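Probable thiamine pyrophosphokinase (PDB 3L8M) probably transfers a pyrophosphate group from ATP to thiamine to make thiamine diphosphate. Local coordinates at residues M1-C7 with E23-I28; R10-K14 with L127-T131; P161-S165 with N172-E176. All coordinates share one frame; numbering follows the deposited sequence.

Contacts 1 and 2 hold the same mixed sheet, whereas contact 3 belongs to the separate antiparallel sheet, with its centre about 35 Å from that of contact 1 and 30 Å from that of contact 2. Contact 1 is the core one: two parallel strands, aliphatic and indole packing, and polar groups gathered at one end. Contact 2 is a surface contact between a loop and the end of strand 124-128, held by one backbone bond, carboxylates and waters. It touches contact 1 through Leu12 CD1 and Leu6 CD1, 3.6 Å apart. Contact 3, partly buried, is a local hairpin whose outer strand carries mostly exposed side chains.

Contact 1 (M1-C7 with E23-I28); sequences MKANLLC and EHWIGI
Asn4 and Trp25, paired across two parallel strands, form the tight part of this contact. Asn4 CB sits over one face of the indole, 3.4 Å from the centroid of the Trp25 six-membered ring, a CH-pi contact, while Trp25 NE1 bonds to His20 O. Beneath them the backbones exchange bonds from Asn4 N to His24 O (2.9 Å), Ile26 N to Asn4 O (2.7 Å), Leu6 N to Ile26 O and Ile28 N to Leu6 O. On the other face Leu5 and Ile26 lie side by side, pointing the same way, with Leu5 CG 3.6 Å from Ile26 CB. Leu5 CD2 reaches on to Ile28 CG1 at 3.9 Å, and helix 77-87 covers Leu5.

The starting end is looser and wetter. The extended chain of Lys2 brings NZ to Glu23 OE1 (2.7 Å), a salt bridge on the syn side. The same oxygen takes Asn4 ND2 (2.9 Å) through its anti lone pair, with amide and carboxylate only 7° from coplanar, so two donors hold one carboxylate oxygen, and the near-coplanar bond helps to set the turn of the Asn4 amide. A water accepts from His24 N and donates to Lys2 O, filling the place of a direct backbone bond.

Strand 2-6, helix 16-19 and strand 24-28 make a beta-alpha-beta unit, the building block of the parallel part of the catalytic domain's sheet.

Contact 2 (R10-K14 with L127-T131); sequences RNLPK and LIDDT
Asn11 O lies over one face of the Asp130 carboxylate, 3.3 Å from Asp130 CG, and Thr131 OG1 approaches from the opposite face. Thr131 OG1 donates a long bond of 3.3 Å to Asp130 OD1, meeting it 64° out of the carboxylate plane. At the other oxygen, Asp130 OD2 accepts from two waters, one of which also donates to Asn11 OD1 and the other to Leu12 O, so solvent bridges the two segments twice. A second flat group, the peptide joining Asp129 to Asp130, has the Pro13 ring over one face, with Pro13 CG 3.6 Å from Asp129 C.

The direct polar link is between backbones: Asp130 N donates to Asn11 O at 2.7 Å, nearly in line with the carbonyl. Asp130 chi1 is 54°, which folds the carboxylate back over its own main chain and sets it beneath the very carbonyl that Asp130 N grips. Asn11 O and Asp130 OD1, two acceptors, thus lie 3.4 Å apart without a bond; the Asp130 N-H, and the waters donating to Asp130 OD2, probably ease the repulsion.

The contact lies where strand 124-128 leaves the sheet, and the loop following strand 2-6 reaches it past the end of strand 92-96, whose Tyr96 packs on Pro13. This carboxyl end of the parallel strands is where alpha/beta folds commonly place their binding sites.

Asp129 shapes the exit of the strand by an Asx turn, its OD1 accepting from Thr131 N at 3.1 Å and also bonded to Asn132 ND2. Its OD2 bonds to Thr99 OG1, and Asn11 ND2 reaches the same hydroxyl, tying both segments to one outside residue. A bound sodium ion lies about 3 Å from the Asn11 side chain.

Contact 3 (P161-S165 with N172-E176); sequences PTVIS and NLQNE
A beta hairpin with a G1 bulge, at the edge of the antiparallel sheet in the vitamin B1 binding region, brings Val163 opposite both Leu173 and Gln174. Leu173, with phi at 47°, makes the kink that lets two residues face one. Val163 and Gln174 are the hydrogen-bonded pair: Val163 N donates to Gln174 O at 2.8 Å, and the return bond from Gln174 N to Val163 O is similar, although the position of that nitrogen is less sure. Thr162 and Asn175 form the neighbouring non-hydrogen-bonded pair.

Past this pair the chains are joined at Pro161 O. Asn175 extends its amide across the gap, CG anti to the backbone N, and ND2 donates to Pro161 O at 3.2 Å from well above the carbonyl plane. Glu176 N adds a weak bond to the same oxygen. Glu176 CB packs against CG and CD of the Pro161 ring, modelled very close, and a bend at chi2 turns its carboxylate so that OE2 comes 3.6 Å from Val163 CG2.

At the bulge end Thr162 presents its methyl, CG2, to Leu173 CD1 at 3.5 Å, and Ile164 CD1, less securely placed, meets Leu173 CD2 at 4.0 Å. Strand 197-201 flanks strand 162-165 on its other side, where Ile199 touches Val163 and Ile200 touches Thr162 and Ile164.

Strand 174-175 is thus fastened by one sound backbone bond, a less certain return bond and a weak one, one bent amide bond and thin apolar contacts, consistent with a lightly held outer strand whose polar side chains mostly face solvent.

Contact 1 (M1-C7 with E23-I28)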
loop_
_atom_site.group_PDB
_atom_site.type_symbol
_atom_site.label_atom_id
_atom_site.label_comp_id
_atom_site.label_asym_id
_atom_site.label_seq_id
_atom_site.Cartn_x
_atom_site.Cartn_y
_atom_site.Cartn_z
HETATM N N MSE A 1 -12.657 4.044 -3.189
HETATM C CA MSE A 1 -12.143 2.989 -2.274
HETATM C C MSE A 1 -13.029 1.764 -2.449
HETATM O O MSE A 1 -14.251 1.872 -2.402
HETATM C CB MSE A 1 -12.182 3.489 -0.827
HETATM C CG MSE A 1 -11.490 2.572 0.164
HETATM SE SE MSE A 1 -11.044 3.472 1.810
HETATM C CE MSE A 1 -12.766 3.411 2.662
ATOM N N LYS A 2 -12.404 0.606 -2.656
ATOM C CA LYS A 2 -13.119 -0.644 -2.886
ATOM C C LYS A 2 -13.069 -1.667 -1.745
ATOM O O LYS A 2 -12.008 -1.933 -1.172
ATOM C CB LYS A 2 -12.575 -1.292 -4.159
ATOM C CG LYS A 2 -13.245 -2.599 -4.551
ATOM C CD LYS A 2 -12.370 -3.329 -5.562
ATOM C CE LYS A 2 -12.920 -4.696 -5.933
ATOM N NZ LYS A 2 -11.880 -5.488 -6.642
ATOM N N ALA A 3 -14.217 -2.256 -1.425
ATOM C CA ALA A 3 -14.253 -3.261 -0.368
ATOM C C ALA A 3 -14.893 -4.568 -0.846
ATOM O O ALA A 3 -15.901 -4.559 -1.554
ATOM C CB ALA A 3 -15.002 -2.725 0.852
ATOM N N ASN A 4 -14.281 -5.687 -0.466
ATOM C CA ASN A 4 -14.780 -7.013 -0.819
ATOM C C ASN A 4 -15.290 -7.661 0.454
ATOM O O ASN A 4 -14.602 -7.647 1.471
ATOM C CB ASN A 4 -13.665 -7.898 -1.377
ATOM C CG ASN A 4 -13.077 -7.360 -2.647
ATOM O OD1 ASN A 4 -13.779 -7.188 -3.648
ATOM N ND2 ASN A 4 -11.775 -7.085 -2.622
ATOM N N LEU A 5 -16.491 -8.222 0.400
ATOM C CA LEU A 5 -17.062 -8.898 1.560
ATOM C C LEU A 5 -17.146 -10.388 1.301
ATOM O O LEU A 5 -17.516 -10.817 0.208
ATOM C CB LEU A 5 -18.473 -8.375 1.876
ATOM C CG LEU A 5 -18.575 -7.094 2.714
ATOM C CD1 LEU A 5 -18.002 -5.914 1.938
ATOM C CD2 LEU A 5 -20.035 -6.849 3.100
ATOM N N LEU A 6 -16.781 -11.181 2.299
ATOM C CA LEU A 6 -16.890 -12.616 2.163
ATOM C C LEU A 6 -17.922 -13.101 3.187
ATOM O O LEU A 6 -17.766 -12.863 4.383
ATOM C CB LEU A 6 -15.540 -13.286 2.401
ATOM C CG LEU A 6 -15.518 -14.792 2.120
ATOM C CD1 LEU A 6 -16.003 -15.045 0.695
ATOM C CD2 LEU A 6 -14.100 -15.340 2.319
ATOM N N CYS A 7 -18.980 -13.757 2.708
ATOM C CA CYS A 7 -20.035 -14.286 3.581
ATOM C C CYS A 7 -19.945 -15.793 3.782
ATOM O O CYS A 7 -20.692 -16.347 4.574
ATOM C CB CYS A 7 -21.420 -14.006 3.012
ATOM S SG CYS A 7 -21.764 -12.311 2.628
ATOM N N GLU A 23 -6.341 -6.464 -1.536
ATOM C CA GLU A 23 -7.430 -5.486 -1.503
ATOM C C GLU A 23 -8.060 -5.452 -0.104
ATOM O O GLU A 23 -7.658 -6.202 0.771
ATOM C CB GLU A 23 -8.473 -5.825 -2.568
ATOM C CG GLU A 23 -7.847 -6.081 -3.923
ATOM C CD GLU A 23 -8.840 -6.054 -5.063
ATOM O OE1 GLU A 23 -10.035 -6.330 -4.829
ATOM O OE2 GLU A 23 -8.416 -5.770 -6.204
ATOM N N HIS A 24 -9.022 -4.568 0.117
ATOM C CA HIS A 24 -9.663 -4.481 1.429
ATOM C C HIS A 24 -10.745 -5.560 1.549
ATOM O O HIS A 24 -11.681 -5.598 0.738
ATOM C CB HIS A 24 -10.300 -3.102 1.613
ATOM C CG HIS A 24 -9.351 -1.957 1.432
ATOM N ND1 HIS A 24 -8.367 -1.649 2.351
ATOM C CD2 HIS A 24 -9.233 -1.047 0.435
ATOM C CE1 HIS A 24 -7.687 -0.598 1.926
ATOM N NE2 HIS A 24 -8.191 -0.212 0.766
ATOM N N TRP A 25 -10.616 -6.437 2.547
ATOM C CA TRP A 25 -11.601 -7.493 2.759
ATOM C C TRP A 25 -12.331 -7.381 4.093
ATOM O O TRP A 25 -11.714 -7.156 5.134
ATOM C CB TRP A 25 -10.964 -8.883 2.663
ATOM C CG TRP A 25 -10.721 -9.380 1.256
ATOM C CD1 TRP A 25 -9.571 -9.237 0.509
ATOM C CD2 TRP A 25 -11.640 -10.121 0.437
ATOM N NE1 TRP A 25 -9.724 -9.850 -0.719
ATOM C CE2 TRP A 25 -10.982 -10.398 -0.789
ATOM C CE3 TRP A 25 -12.955 -10.578 0.616
ATOM C CZ2 TRP A 25 -11.597 -11.114 -1.827
ATOM C CZ3 TRP A 25 -13.575 -11.295 -0.433
ATOM C CH2 TRP A 25 -12.888 -11.550 -1.631
ATOM N N ILE A 26 -13.649 -7.565 4.036
ATOM C CA ILE A 26 -14.538 -7.507 5.195
ATOM C C ILE A 26 -15.123 -8.910 5.427
ATOM O O ILE A 26 -15.587 -9.554 4.482
ATOM C CB ILE A 26 -15.747 -6.560 4.934
ATOM C CG1 ILE A 26 -15.285 -5.204 4.389
ATOM C CG2 ILE A 26 -16.573 -6.417 6.210
ATOM C CD1 ILE A 26 -14.379 -4.425 5.307
ATOM N N GLY A 27 -15.111 -9.389 6.662
ATOM C CA GLY A 27 -15.674 -10.710 6.909
ATOM C C GLY A 27 -17.089 -10.693 7.497
ATOM O O GLY A 27 -17.353 -9.984 8.473
ATOM N N ILE A 28 -18.002 -11.458 6.896
ATOM C CA ILE A 28 -19.378 -11.555 7.377
ATOM C C ILE A 28 -19.599 -13.000 7.834
ATOM O O ILE A 28 -19.529 -13.937 7.029
ATOM C CB ILE A 28 -20.428 -11.228 6.269
ATOM C CG1 ILE A 28 -20.160 -9.856 5.647
ATOM C CG2 ILE A 28 -21.837 -11.224 6.880
ATOM C CD1 ILE A 28 -20.279 -8.685 6.631
HETATM O O HOH W 1 -9.752 -2.909 -2.094
#

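Contact 2 (R10-K14 with L127-T131)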
loop_
_atom_site.group_PDB
_atom_site.type_symbol
_atom_site.label_atom_id
_atom_site.label_comp_id
_atom_site.label_asym_id
_atom_site.label_seq_id
_atom_site.Cartn_x
_atom_site.Cartn_y
_atom_site.Cartn_z
ATOM N N ARG A 10 -19.359 -20.742 -0.535
ATOM C CA ARG A 10 -20.153 -21.330 -1.622
ATOM C C ARG A 10 -20.098 -20.533 -2.927
ATOM O O ARG A 10 -20.268 -19.315 -2.929
ATOM C CB ARG A 10 -21.621 -21.460 -1.215
ATOM C CG ARG A 10 -21.933 -22.569 -0.237
ATOM C CD ARG A 10 -23.394 -22.494 0.187
ATOM N NE ARG A 10 -23.689 -23.445 1.249
ATOM C CZ ARG A 10 -23.783 -24.758 1.067
ATOM N NH1 ARG A 10 -23.617 -25.277 -0.145
ATOM N NH2 ARG A 10 -24.010 -25.555 2.103
ATOM N N ASN A 11 -19.863 -21.245 -4.029
ATOM C CA ASN A 11 -19.812 -20.676 -5.374
ATOM C C ASN A 11 -18.823 -19.526 -5.561
ATOM O O ASN A 11 -18.983 -18.698 -6.459
ATOM C CB ASN A 11 -21.215 -20.216 -5.786
ATOM C CG ASN A 11 -22.252 -21.309 -5.640
ATOM O OD1 ASN A 11 -22.010 -22.462 -5.999
ATOM N ND2 ASN A 11 -23.416 -20.956 -5.117
ATOM N N LEU A 12 -17.795 -19.477 -4.725
ATOM C CA LEU A 12 -16.807 -18.410 -4.834
ATOM C C LEU A 12 -16.001 -18.543 -6.109
ATOM O O LEU A 12 -15.669 -19.658 -6.520
ATOM C CB LEU A 12 -15.842 -18.446 -3.656
ATOM C CG LEU A 12 -16.466 -18.212 -2.287
ATOM C CD1 LEU A 12 -15.351 -18.011 -1.276
ATOM C CD2 LEU A 12 -17.374 -16.986 -2.337
ATOM N N PRO A 13 -15.700 -17.412 -6.771
ATOM C CA PRO A 13 -14.905 -17.511 -7.999
ATOM C C PRO A 13 -13.583 -18.145 -7.571
ATOM O O PRO A 13 -13.019 -17.782 -6.531
ATOM C CB PRO A 13 -14.757 -16.053 -8.425
ATOM C CG PRO A 13 -16.067 -15.435 -7.952
ATOM C CD PRO A 13 -16.214 -16.044 -6.572
ATOM N N LYS A 14 -13.093 -19.112 -8.340
ATOM C CA LYS A 14 -11.849 -19.778 -7.969
ATOM C C LYS A 14 -10.672 -18.800 -7.843
ATOM O O LYS A 14 -10.521 -17.876 -8.649
ATOM C CB LYS A 14 -11.520 -20.883 -8.985
ATOM C CG LYS A 14 -11.331 -20.406 -10.418
ATOM C CD LYS A 14 -10.971 -21.578 -11.318
ATOM C CE LYS A 14 -10.736 -21.133 -12.751
ATOM N NZ LYS A 14 -10.422 -22.300 -13.628
ATOM N N LEU A 127 -23.276 -8.222 -6.180
ATOM C CA LEU A 127 -23.214 -9.564 -5.586
ATOM C C LEU A 127 -22.487 -10.349 -6.660
ATOM O O LEU A 127 -22.802 -10.214 -7.848
ATOM C CB LEU A 127 -24.620 -10.149 -5.372
ATOM C CG LEU A 127 -25.598 -9.312 -4.528
ATOM C CD1 LEU A 127 -26.989 -9.968 -4.497
ATOM C CD2 LEU A 127 -25.041 -9.158 -3.114
ATOM N N ILE A 128 -21.508 -11.156 -6.266
ATOM C CA ILE A 128 -20.743 -11.906 -7.248
ATOM C C ILE A 128 -20.426 -13.336 -6.854
ATOM O O ILE A 128 -20.083 -13.591 -5.716
ATOM C CB ILE A 128 -19.369 -11.223 -7.522
ATOM C CG1 ILE A 128 -19.554 -9.725 -7.805
ATOM C CG2 ILE A 128 -18.650 -11.929 -8.672
ATOM C CD1 ILE A 128 -18.221 -8.974 -7.973
ATOM N N ASP A 129 -20.567 -14.270 -7.796
ATOM C CA ASP A 129 -20.164 -15.652 -7.556
ATOM C C ASP A 129 -19.477 -16.149 -8.826
ATOM O O ASP A 129 -19.303 -15.375 -9.776
ATOM C CB ASP A 129 -21.321 -16.572 -7.103
ATOM C CG ASP A 129 -22.410 -16.785 -8.147
ATOM O OD1 ASP A 129 -22.286 -16.367 -9.317
ATOM O OD2 ASP A 129 -23.421 -17.414 -7.762
ATOM N N ASP A 130 -19.065 -17.413 -8.845
ATOM C CA ASP A 130 -18.351 -17.958 -9.999
ATOM C C ASP A 130 -19.076 -17.897 -11.346
ATOM O O ASP A 130 -18.437 -18.057 -12.384
ATOM C CB ASP A 130 -17.930 -19.411 -9.723
ATOM C CG ASP A 130 -19.095 -20.287 -9.309
ATOM O OD1 ASP A 130 -20.251 -19.843 -9.449
ATOM O OD2 ASP A 130 -18.850 -21.417 -8.848
ATOM N N THR A 131 -20.386 -17.648 -11.343
ATOM C CA THR A 131 -21.160 -17.605 -12.593
ATOM C C THR A 131 -22.013 -16.343 -12.821
ATOM O O THR A 131 -22.535 -16.138 -13.924
ATOM C CB THR A 131 -22.121 -18.838 -12.678
ATOM O OG1 THR A 131 -21.368 -20.045 -12.511
ATOM C CG2 THR A 131 -22.848 -18.883 -14.026
HETATM O O HOH W 2 -20.577 -23.365 -7.918
HETATM O O HOH W 3 -16.961 -22.019 -7.260
#

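Contact 3 (P161-S165 with N172-E176)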
loop_
_atom_site.group_PDB
_atom_site.type_symbol
_atom_site.label_atom_id
_atom_site.label_comp_id
_atom_site.label_asym_id
_atom_site.label_seq_id
_atom_site.Cartn_x
_atom_site.Cartn_y
_atom_site.Cartn_z
ATOM N N PRO A 161 -42.708 -0.720 -13.943
ATOM C CA PRO A 161 -41.376 -0.600 -14.530
ATOM C C PRO A 161 -41.380 -0.593 -16.056
ATOM O O PRO A 161 -41.753 -1.576 -16.679
ATOM C CB PRO A 161 -40.665 -1.856 -14.018
ATOM C CG PRO A 161 -41.745 -2.872 -13.881
ATOM C CD PRO A 161 -43.001 -2.179 -14.309
ATOM N N THR A 162 -40.953 0.521 -16.645
ATOM C CA THR A 162 -40.889 0.657 -18.102
ATOM C C THR A 162 -39.427 0.685 -18.506
ATOM O O THR A 162 -38.604 1.299 -17.834
ATOM C CB THR A 162 -41.587 1.938 -18.583
ATOM O OG1 THR A 162 -42.957 1.922 -18.158
ATOM C CG2 THR A 162 -41.537 2.023 -20.099
ATOM N N VAL A 163 -39.116 0.045 -19.625
ATOM C CA VAL A 163 -37.737 -0.084 -20.075
ATOM C C VAL A 163 -37.518 0.050 -21.576
ATOM O O VAL A 163 -38.386 -0.297 -22.373
ATOM C CB VAL A 163 -37.197 -1.472 -19.622
ATOM C CG1 VAL A 163 -35.963 -1.865 -20.414
ATOM C CG2 VAL A 163 -36.907 -1.440 -18.130
ATOM N N ILE A 164 -36.337 0.536 -21.945
ATOM C CA ILE A 164 -35.954 0.698 -23.346
ATOM C C ILE A 164 -34.471 0.342 -23.510
ATOM O O ILE A 164 -33.605 0.968 -22.894
ATOM C CB ILE A 164 -36.172 2.149 -23.828
ATOM C CG1 ILE A 164 -37.634 2.545 -23.636
ATOM C CG2 ILE A 164 -35.777 2.275 -25.292
ATOM C CD1 ILE A 164 -37.958 3.940 -24.099
ATOM N N SER A 165 -34.189 -0.669 -24.332
ATOM C CA SER A 165 -32.819 -1.117 -24.583
ATOM C C SER A 165 -32.435 -0.898 -26.045
ATOM O O SER A 165 -33.301 -0.752 -26.908
ATOM C CB SER A 165 -32.667 -2.605 -24.234
ATOM O OG SER A 165 -32.692 -2.827 -22.832
ATOM N N ASN A 172 -38.731 -1.083 -26.450
ATOM C CA ASN A 172 -38.966 0.353 -26.570
ATOM C C ASN A 172 -40.199 0.670 -25.726
ATOM O O ASN A 172 -41.290 0.176 -26.006
ATOM C CB ASN A 172 -39.208 0.752 -28.031
ATOM C CG ASN A 172 -37.956 0.632 -28.889
ATOM O OD1 ASN A 172 -37.472 -0.470 -29.161
ATOM N ND2 ASN A 172 -37.423 1.773 -29.314
ATOM N N LEU A 173 -40.015 1.485 -24.689
ATOM C CA LEU A 173 -41.097 1.847 -23.779
ATOM C C LEU A 173 -41.815 0.553 -23.415
ATOM O O LEU A 173 -43.041 0.506 -23.295
ATOM C CB LEU A 173 -42.065 2.828 -24.453
ATOM C CG LEU A 173 -42.763 3.885 -23.580
ATOM C CD1 LEU A 173 -43.669 3.230 -22.545
ATOM C CD2 LEU A 173 -41.708 4.748 -22.897
ATOM N N GLN A 174 -41.024 -0.504 -23.249
ATOM C CA GLN A 174 -41.549 -1.819 -22.915
ATOM C C GLN A 174 -41.916 -1.900 -21.439
ATOM O O GLN A 174 -41.065 -1.743 -20.560
ATOM C CB GLN A 174 -40.515 -2.895 -23.251
ATOM C CG GLN A 174 -41.107 -4.276 -23.456
ATOM C CD GLN A 174 -42.050 -4.333 -24.648
ATOM O OE1 GLN A 174 -41.673 -4.000 -25.773
ATOM N NE2 GLN A 174 -43.284 -4.760 -24.404
ATOM N N ASN A 175 -43.195 -2.135 -21.174
ATOM C CA ASN A 175 -43.680 -2.241 -19.809
ATOM C C ASN A 175 -43.325 -3.624 -19.249
ATOM O O ASN A 175 -43.156 -4.587 -20.001
ATOM C CB ASN A 175 -45.196 -2.030 -19.786
ATOM C CG ASN A 175 -45.750 -1.936 -18.381
ATOM O OD1 ASN A 175 -46.963 -1.857 -18.186
ATOM N ND2 ASN A 175 -44.866 -1.935 -17.390
ATOM N N GLU A 176 -43.206 -3.715 -17.929
ATOM C CA GLU A 176 -42.878 -4.978 -17.275
ATOM C C GLU A 176 -44.111 -5.581 -16.613
ATOM O O GLU A 176 -44.288 -5.470 -15.403
ATOM C CB GLU A 176 -41.787 -4.763 -16.222
ATOM C CG GLU A 176 -40.486 -5.497 -16.506
ATOM C CD GLU A 176 -39.803 -5.019 -17.774
ATOM O OE1 GLU A 176 -40.410 -5.136 -18.861
ATOM O OE2 GLU A 176 -38.656 -4.529 -17.679
#